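Local coordinates for alpha-catenin-like protein hmp-1 (Caenorhabditis elegans, PDB 5XA5) that is required for cell migration during body enclosure and cell shape changes during body elongation, and binds beta-catenin, cadherin and actin filaments at cell junctions, at residues V20-K23 with N24-K27; R237-R240 with D241-D245; A253-S256 with V257-Q261. All coordinates share one frame; numbering follows the deposited sequence. Where two conformers were deposited one is given.

The three contacts show the start of one helix and the course and end of another, in an almost wholly helical chain that is the N-terminal part of hmp-1. Contact 1 comes first in sequence, where a loop turns into helix 23-36. Contacts 2 and 3 follow in that order on helix 234-258, the former near its start and the latter at its C-terminal end, with centres about 24 Å apart. Contacts 1 and 2 are remote, their centres about 39 Å apart. Contacts 1 and 3 lie closer, about 17 Å between centres, and touch, in the Arg21 conformer given, where its guanidinium end packs on Asn259 and Gly260.

Contact 1 (V20-K23 with N24-K27); sequences VRSK and NVLK
Val20 sends its CG1 methyl over the turn that begins helix 23-36, meeting Val25 CG1 at 3.9 Å and lying close to CB of Leu26. The branch is placed there by a first torsion that sets CG1 opposite the backbone N (chi1 -177°), and the two valines approach at a slant, methyl against methyl. Next comes Ser22, the N-cap residue. Its OG accepts from Val25 N at 3.1 Å in a nearly straight bond (172° at the hydrogen), satisfying one of the amides that a helix start leaves without a backbone acceptor. The same OG lies 3.5 Å from Val25 CG2 and is also hydrogen-bonded to the carboxylate of Asp196, whose other oxygen takes Asn24 N; this acidic side chain thus reinforces the cap. Ser22 O opens the backbone pattern, accepting from Leu26 N at 2.8 Å. Lys23 turns its own extended chain outward but offers its carbonyl O to two donors of Lys27: the backbone N at 3.0 Å, and the ammonium NZ at 3.1 Å. They come from opposite faces of the carbonyl plane, NZ standing well above it because the Lys27 chain doubles back through bends at chi3 and chi4. Around this turn, Val20 rests on Ile139 of helix 117-165, Ser22 touches Arg193 of helix 169-196, and Asn24 ND2 bonds a polar side chain on the chain of another protein; the start of helix 23-36 packs against both helices, while Asn24 and Val25 also touch that partner.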
loop_
_atom_site.group_PDB
_atom_site.type_symbol
_atom_site.label_atom_id
_atom_site.label_comp_id
_atom_site.label_asym_id
_atom_site.label_seq_id
_atom_site.Cartn_x
_atom_site.Cartn_y
_atom_site.Cartn_z
ATOM N N VAL A 20 2.229 -10.061 -4.207
ATOM C CA VAL A 20 2.595 -9.180 -3.113
ATOM C C VAL A 20 3.940 -8.542 -3.413
ATOM O O VAL A 20 4.944 -9.236 -3.618
ATOM C CB VAL A 20 2.618 -9.947 -1.796
ATOM C CG1 VAL A 20 2.934 -9.030 -0.631
ATOM C CG2 VAL A 20 1.250 -10.591 -1.592
ATOM N N ARG A 21 3.954 -7.215 -3.467
ATOM C CA ARG A 21 5.136 -6.480 -3.900
ATOM C C ARG A 21 5.788 -5.701 -2.762
ATOM O O ARG A 21 6.877 -5.167 -2.917
ATOM C CB ARG A 21 4.775 -5.535 -5.051
ATOM C CG ARG A 21 4.220 -6.291 -6.244
ATOM C CD ARG A 21 3.910 -5.391 -7.412
ATOM N NE ARG A 21 3.594 -6.179 -8.598
ATOM C CZ ARG A 21 2.421 -6.162 -9.217
ATOM N NH1 ARG A 21 1.443 -5.385 -8.770
ATOM N NH2 ARG A 21 2.230 -6.912 -10.292
ATOM N N SER A 22 5.116 -5.651 -1.615
ATOM C CA SER A 22 5.616 -4.924 -0.447
ATOM C C SER A 22 6.142 -5.898 0.596
ATOM O O SER A 22 5.420 -6.795 0.990
ATOM C CB SER A 22 4.502 -4.072 0.179
ATOM O OG SER A 22 4.799 -3.692 1.518
ATOM N N LYS A 23 7.382 -5.715 1.038
ATOM C CA LYS A 23 7.934 -6.566 2.108
ATOM C C LYS A 23 7.227 -6.370 3.447
ATOM O O LYS A 23 7.149 -7.302 4.262
ATOM C CB LYS A 23 9.419 -6.289 2.300
ATOM C CG LYS A 23 10.304 -6.743 1.182
ATOM C CD LYS A 23 11.748 -6.318 1.555
ATOM C CE LYS A 23 12.746 -6.682 0.522
ATOM N NZ LYS A 23 14.105 -6.331 0.987
ATOM N N ASN A 24 6.764 -5.152 3.705
ATOM C CA ASN A 24 5.993 -4.877 4.911
ATOM C C ASN A 24 4.730 -5.727 4.906
ATOM O O ASN A 24 4.418 -6.395 5.887
ATOM C CB ASN A 24 5.663 -3.384 4.992
ATOM C CG ASN A 24 5.061 -2.980 6.319
ATOM O OD1 ASN A 24 5.052 -3.745 7.273
ATOM N ND2 ASN A 24 4.551 -1.753 6.380
ATOM N N VAL A 25 4.014 -5.728 3.784
ATOM C CA VAL A 25 2.812 -6.557 3.661
ATOM C C VAL A 25 3.164 -8.040 3.694
ATOM O O VAL A 25 2.496 -8.836 4.353
ATOM C CB VAL A 25 2.057 -6.249 2.355
ATOM C CG1 VAL A 25 0.899 -7.217 2.156
ATOM C CG2 VAL A 25 1.553 -4.826 2.376
ATOM N N LEU A 26 4.228 -8.413 2.989
ATOM C CA LEU A 26 4.598 -9.819 2.880
ATOM C C LEU A 26 4.858 -10.407 4.263
ATOM O O LEU A 26 4.361 -11.487 4.583
ATOM C CB LEU A 26 5.840 -9.998 1.986
ATOM C CG LEU A 26 6.274 -11.456 1.758
ATOM C CD1 LEU A 26 5.106 -12.286 1.214
ATOM C CD2 LEU A 26 7.468 -11.543 0.824
ATOM N N LYS A 27 5.607 -9.688 5.097
ATOM C CA LYS A 27 5.935 -10.227 6.427
ATOM C C LYS A 27 4.691 -10.331 7.285
ATOM O O LYS A 27 4.501 -11.327 7.988
ATOM C CB LYS A 27 6.974 -9.357 7.131
ATOM C CG LYS A 27 8.352 -9.477 6.475
ATOM C CD LYS A 27 9.466 -8.980 7.373
ATOM C CE LYS A 27 9.252 -7.544 7.781
ATOM N NZ LYS A 27 9.172 -6.654 6.587
#

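Contact 2 (R237-R240 with D241-D245); sequences RRNR and DYTAD
Arg237 lays its aliphatic part alongside Asp241, the two side chains pointing the same way, with Arg237 CG 3.8 Å from Asp241 OD2. Their charged ends stay apart, Arg237 NH1 and Asp241 OD2 being 5.1 Å from each other. The other carboxylate oxygen, Asp241 OD1, faces Arg240: Arg240 CG passes 3.6 Å away and Arg240 NE forms a long salt bridge at 3.9 Å. OD1 lies at the edge of that guanidinium, in its plane, while the carboxylate itself is turned 58° from it. Arg240 reaches this position with an unusual first torsion (chi1 114°), off the staggered values, followed by an extended run to NE. Three residues past Arg240, Thr243 OG1 in the conformer given tucks back over the helix, 3.1 Å from both Asn239 O and Arg240 O. Its methyl crosses the amide of Asn239, Thr243 CG2 lying 3.6 Å from Asn239 ND2. Ordinary helical bonds run beneath, such as Asp241 N to Arg237 O. With one carboxylate between two arginines and no short ion pair, the charges probably give a diffuse attraction along the helix surface, whereas the single threonine proton has more than one acceptor within reach, and the hydroxyl also pairs with Ser223 of helix 200-229.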
loop_
_atom_site.group_PDB
_atom_site.type_symbol
_atom_site.label_atom_id
_atom_site.label_comp_id
_atom_site.label_asym_id
_atom_site.label_seq_id
_atom_site.Cartn_x
_atom_site.Cartn_y
_atom_site.Cartn_z
ATOM N N ARG A 237 15.619 23.376 -30.708
ATOM C CA ARG A 237 14.367 22.642 -30.855
ATOM C C ARG A 237 14.601 21.149 -30.660
ATOM O O ARG A 237 13.898 20.475 -29.923
ATOM C CB ARG A 237 13.756 22.907 -32.236
ATOM C CG ARG A 237 12.622 21.965 -32.586
ATOM C CD ARG A 237 12.070 22.235 -33.980
ATOM N NE ARG A 237 11.452 23.555 -34.096
ATOM C CZ ARG A 237 10.207 23.835 -33.719
ATOM N NH1 ARG A 237 9.443 22.891 -33.181
ATOM N NH2 ARG A 237 9.728 25.064 -33.869
ATOM N N ARG A 238 15.617 20.647 -31.344
ATOM C CA ARG A 238 16.000 19.243 -31.265
ATOM C C ARG A 238 16.342 18.787 -29.853
ATOM O O ARG A 238 15.901 17.736 -29.398
ATOM C CB ARG A 238 17.176 19.019 -32.189
ATOM C CG ARG A 238 16.709 18.876 -33.579
ATOM C CD ARG A 238 17.819 19.016 -34.525
ATOM N NE ARG A 238 17.314 18.954 -35.905
ATOM C CZ ARG A 238 17.555 17.917 -36.716
ATOM N NH1 ARG A 238 18.378 16.957 -36.292
ATOM N NH2 ARG A 238 17.112 17.874 -37.978
ATOM N N ASN A 239 17.150 19.586 -29.170
ATOM C CA ASN A 239 17.509 19.290 -27.789
ATOM C C ASN A 239 16.284 19.268 -26.887
ATOM O O ASN A 239 16.165 18.419 -26.020
ATOM C CB ASN A 239 18.518 20.313 -27.279
ATOM C CG ASN A 239 19.024 19.985 -25.904
ATOM O OD1 ASN A 239 19.174 20.867 -25.062
ATOM N ND2 ASN A 239 19.287 18.705 -25.658
ATOM N N ARG A 240 15.363 20.196 -27.094
ATOM C CA ARG A 240 14.172 20.211 -26.257
ATOM C C ARG A 240 13.308 18.980 -26.535
ATOM O O ARG A 240 12.790 18.372 -25.596
ATOM C CB ARG A 240 13.368 21.491 -26.467
ATOM C CG ARG A 240 12.012 21.279 -27.105
ATOM C CD ARG A 240 11.053 22.429 -26.850
ATOM N NE ARG A 240 9.833 22.278 -27.641
ATOM C CZ ARG A 240 8.813 23.121 -27.587
ATOM N NH1 ARG A 240 8.882 24.203 -26.812
ATOM N NH2 ARG A 240 7.743 22.899 -28.337
ATOM N N ASP A 241 13.168 18.604 -27.809
ATOM C CA ASP A 241 12.381 17.419 -28.159
ATOM C C ASP A 241 13.010 16.170 -27.569
ATOM O O ASP A 241 12.311 15.286 -27.079
ATOM C CB ASP A 241 12.244 17.250 -29.671
ATOM C CG ASP A 241 11.437 18.357 -30.328
ATOM O OD1 ASP A 241 10.674 19.038 -29.622
ATOM O OD2 ASP A 241 11.542 18.505 -31.561
ATOM N N TYR A 242 14.332 16.095 -27.636
ATOM C CA TYR A 242 15.052 14.918 -27.176
ATOM C C TYR A 242 14.935 14.754 -25.677
ATOM O O TYR A 242 14.672 13.649 -25.182
ATOM C CB TYR A 242 16.520 15.016 -27.598
ATOM C CG TYR A 242 17.385 13.891 -27.096
ATOM C CD1 TYR A 242 17.546 12.736 -27.845
ATOM C CD2 TYR A 242 18.057 13.990 -25.883
ATOM C CE1 TYR A 242 18.337 11.701 -27.398
ATOM C CE2 TYR A 242 18.853 12.961 -25.428
ATOM C CZ TYR A 242 18.988 11.820 -26.187
ATOM O OH TYR A 242 19.782 10.795 -25.732
ATOM N N THR A 243 15.115 15.842 -24.936
ATOM C CA THR A 243 15.017 15.792 -23.486
ATOM C C THR A 243 13.573 15.532 -23.057
ATOM O O THR A 243 13.323 14.859 -22.068
ATOM C CB THR A 243 15.566 17.090 -22.842
ATOM O OG1 THR A 243 14.795 18.223 -23.265
ATOM C CG2 THR A 243 17.011 17.289 -23.266
ATOM N N ALA A 244 12.617 16.055 -23.816
ATOM C CA ALA A 244 11.212 15.743 -23.546
ATOM C C ALA A 244 10.960 14.232 -23.665
ATOM O O ALA A 244 10.279 13.647 -22.820
ATOM C CB ALA A 244 10.301 16.498 -24.485
ATOM N N ASP A 245 11.498 13.609 -24.716
ATOM C CA ASP A 245 11.327 12.168 -24.900
ATOM C C ASP A 245 11.931 11.402 -23.737
ATOM O O ASP A 245 11.344 10.425 -23.250
ATOM C CB ASP A 245 11.963 11.693 -26.218
ATOM C CG ASP A 245 11.181 12.134 -27.437
ATOM O OD1 ASP A 245 10.013 12.543 -27.270
ATOM O OD2 ASP A 245 11.730 12.051 -28.562
#

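Contact 3 (A253-S256 with V257-Q261); sequences ALES and VLNGQ
Regular helical bonds carry the backbone from Ala253 to Val257, from Leu254 to Leu258 and from Glu255 to Asn259, with Asn259 already the first residue to leave helical geometry. Around the first two, side chains lean on the carbonyls that accept these bonds: Val257 CG2 sits 3.3 Å from Ala253 O, and Leu258 CG lies 3.2 Å from Leu254 O. Leu258 is swung there by a first torsion that puts CG opposite its own carbonyl carbon (chi1 -72°), and the side chain packs on Ile149 and Val150 of helix 117-165. Were an alanine to stand at Leu258, the loss of CG and both methyls would probably open a gap against that helix and leave the Leu254 carbonyl less covered.

The ending is a Schellman motif. Gly260, at positive phi (83°), is its C-prime residue; Gly260 N returns to Val257 O at 2.8 Å, and Gln261 N reaches back to Ser256 O, also at 2.8 Å, from above the carbonyl plane. Gln261 CB lies 3.3 Å from Ser256 O. Ser256 OG is turned the other way along the helix, to the Asn252 carbonyl.

On the side facing helix 117-165, Glu255 runs beside Asn259, Glu255 CG 3.8 Å from Asn259 ND2, with carboxylate and amide planes 54° apart. One water joins their ends, donating to Glu255 OE2 and accepting from Asn259 ND2, each at 2.9 Å. The remaining carboxylate oxygen, OE1, forms a salt bridge with Arg157 of helix 117-165.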
loop_
_atom_site.group_PDB
_atom_site.type_symbol
_atom_site.label_atom_id
_atom_site.label_comp_id
_atom_site.label_asym_id
_atom_site.label_seq_id
_atom_site.Cartn_x
_atom_site.Cartn_y
_atom_site.Cartn_z
ATOM N N ALA A 253 8.493 4.754 -17.203
ATOM C CA ALA A 253 9.230 3.682 -16.532
ATOM C C ALA A 253 8.850 3.562 -15.053
ATOM O O ALA A 253 8.650 2.446 -14.548
ATOM C CB ALA A 253 10.730 3.902 -16.694
ATOM N N LEU A 254 8.739 4.695 -14.357
ATOM C CA LEU A 254 8.297 4.676 -12.965
ATOM C C LEU A 254 6.929 4.029 -12.850
ATOM O O LEU A 254 6.708 3.163 -12.008
ATOM C CB LEU A 254 8.240 6.090 -12.374
ATOM C CG LEU A 254 9.562 6.799 -12.066
ATOM C CD1 LEU A 254 9.334 8.277 -11.748
ATOM C CD2 LEU A 254 10.287 6.152 -10.919
ATOM N N GLU A 255 5.997 4.463 -13.690
ATOM C CA GLU A 255 4.645 3.916 -13.638
ATOM C C GLU A 255 4.624 2.420 -13.954
ATOM O O GLU A 255 3.961 1.654 -13.261
ATOM C CB GLU A 255 3.732 4.665 -14.617
ATOM C CG GLU A 255 2.268 4.233 -14.554
ATOM C CD GLU A 255 1.341 5.173 -15.318
ATOM O OE1 GLU A 255 1.843 6.078 -16.021
ATOM O OE2 GLU A 255 0.105 5.003 -15.215
ATOM N N SER A 256 5.333 2.021 -15.010
ATOM C CA SER A 256 5.455 0.610 -15.369
ATOM C C SER A 256 5.939 -0.247 -14.204
ATOM O O SER A 256 5.323 -1.256 -13.870
ATOM C CB SER A 256 6.417 0.436 -16.548
ATOM O OG SER A 256 5.824 0.871 -17.759
ATOM N N VAL A 257 7.048 0.149 -13.587
ATOM C CA VAL A 257 7.614 -0.640 -12.487
ATOM C C VAL A 257 6.710 -0.634 -11.260
ATOM O O VAL A 257 6.547 -1.662 -10.608
ATOM C CB VAL A 257 9.027 -0.127 -12.094
ATOM C CG1 VAL A 257 9.562 -0.860 -10.870
ATOM C CG2 VAL A 257 9.985 -0.297 -13.251
ATOM N N LEU A 258 6.131 0.519 -10.927
ATOM C CA LEU A 258 5.202 0.565 -9.786
ATOM C C LEU A 258 4.072 -0.445 -9.982
ATOM O O LEU A 258 3.609 -1.062 -9.019
ATOM C CB LEU A 258 4.627 1.970 -9.601
ATOM C CG LEU A 258 5.574 3.039 -9.047
ATOM C CD1 LEU A 258 4.968 4.434 -9.248
ATOM C CD2 LEU A 258 5.875 2.777 -7.570
ATOM N N ASN A 259 3.646 -0.611 -11.233
ATOM C CA ASN A 259 2.617 -1.593 -11.586
ATOM C C ASN A 259 3.141 -3.010 -11.799
ATOM O O ASN A 259 2.394 -3.893 -12.231
ATOM C CB ASN A 259 1.876 -1.136 -12.847
ATOM C CG ASN A 259 0.937 0.013 -12.580
ATOM O OD1 ASN A 259 0.372 0.121 -11.492
ATOM N ND2 ASN A 259 0.755 0.878 -13.574
ATOM N N GLY A 260 4.416 -3.235 -11.505
ATOM C CA GLY A 260 4.972 -4.578 -11.530
ATOM C C GLY A 260 5.378 -5.038 -12.915
ATOM O O GLY A 260 5.547 -6.237 -13.169
ATOM N N GLN A 261 5.549 -4.080 -13.816
ATOM C CA GLN A 261 5.923 -4.369 -15.195
ATOM C C GLN A 261 7.354 -3.948 -15.514
ATOM O O GLN A 261 7.917 -3.085 -14.846
ATOM C CB GLN A 261 4.961 -3.661 -16.138
ATOM C CG GLN A 261 3.577 -4.250 -16.148
ATOM C CD GLN A 261 2.764 -3.727 -17.303
ATOM O OE1 GLN A 261 2.835 -2.543 -17.635
ATOM N NE2 GLN A 261 1.981 -4.600 -17.925
HETATM O O HOH W 1 -1.325 2.836 -13.852
#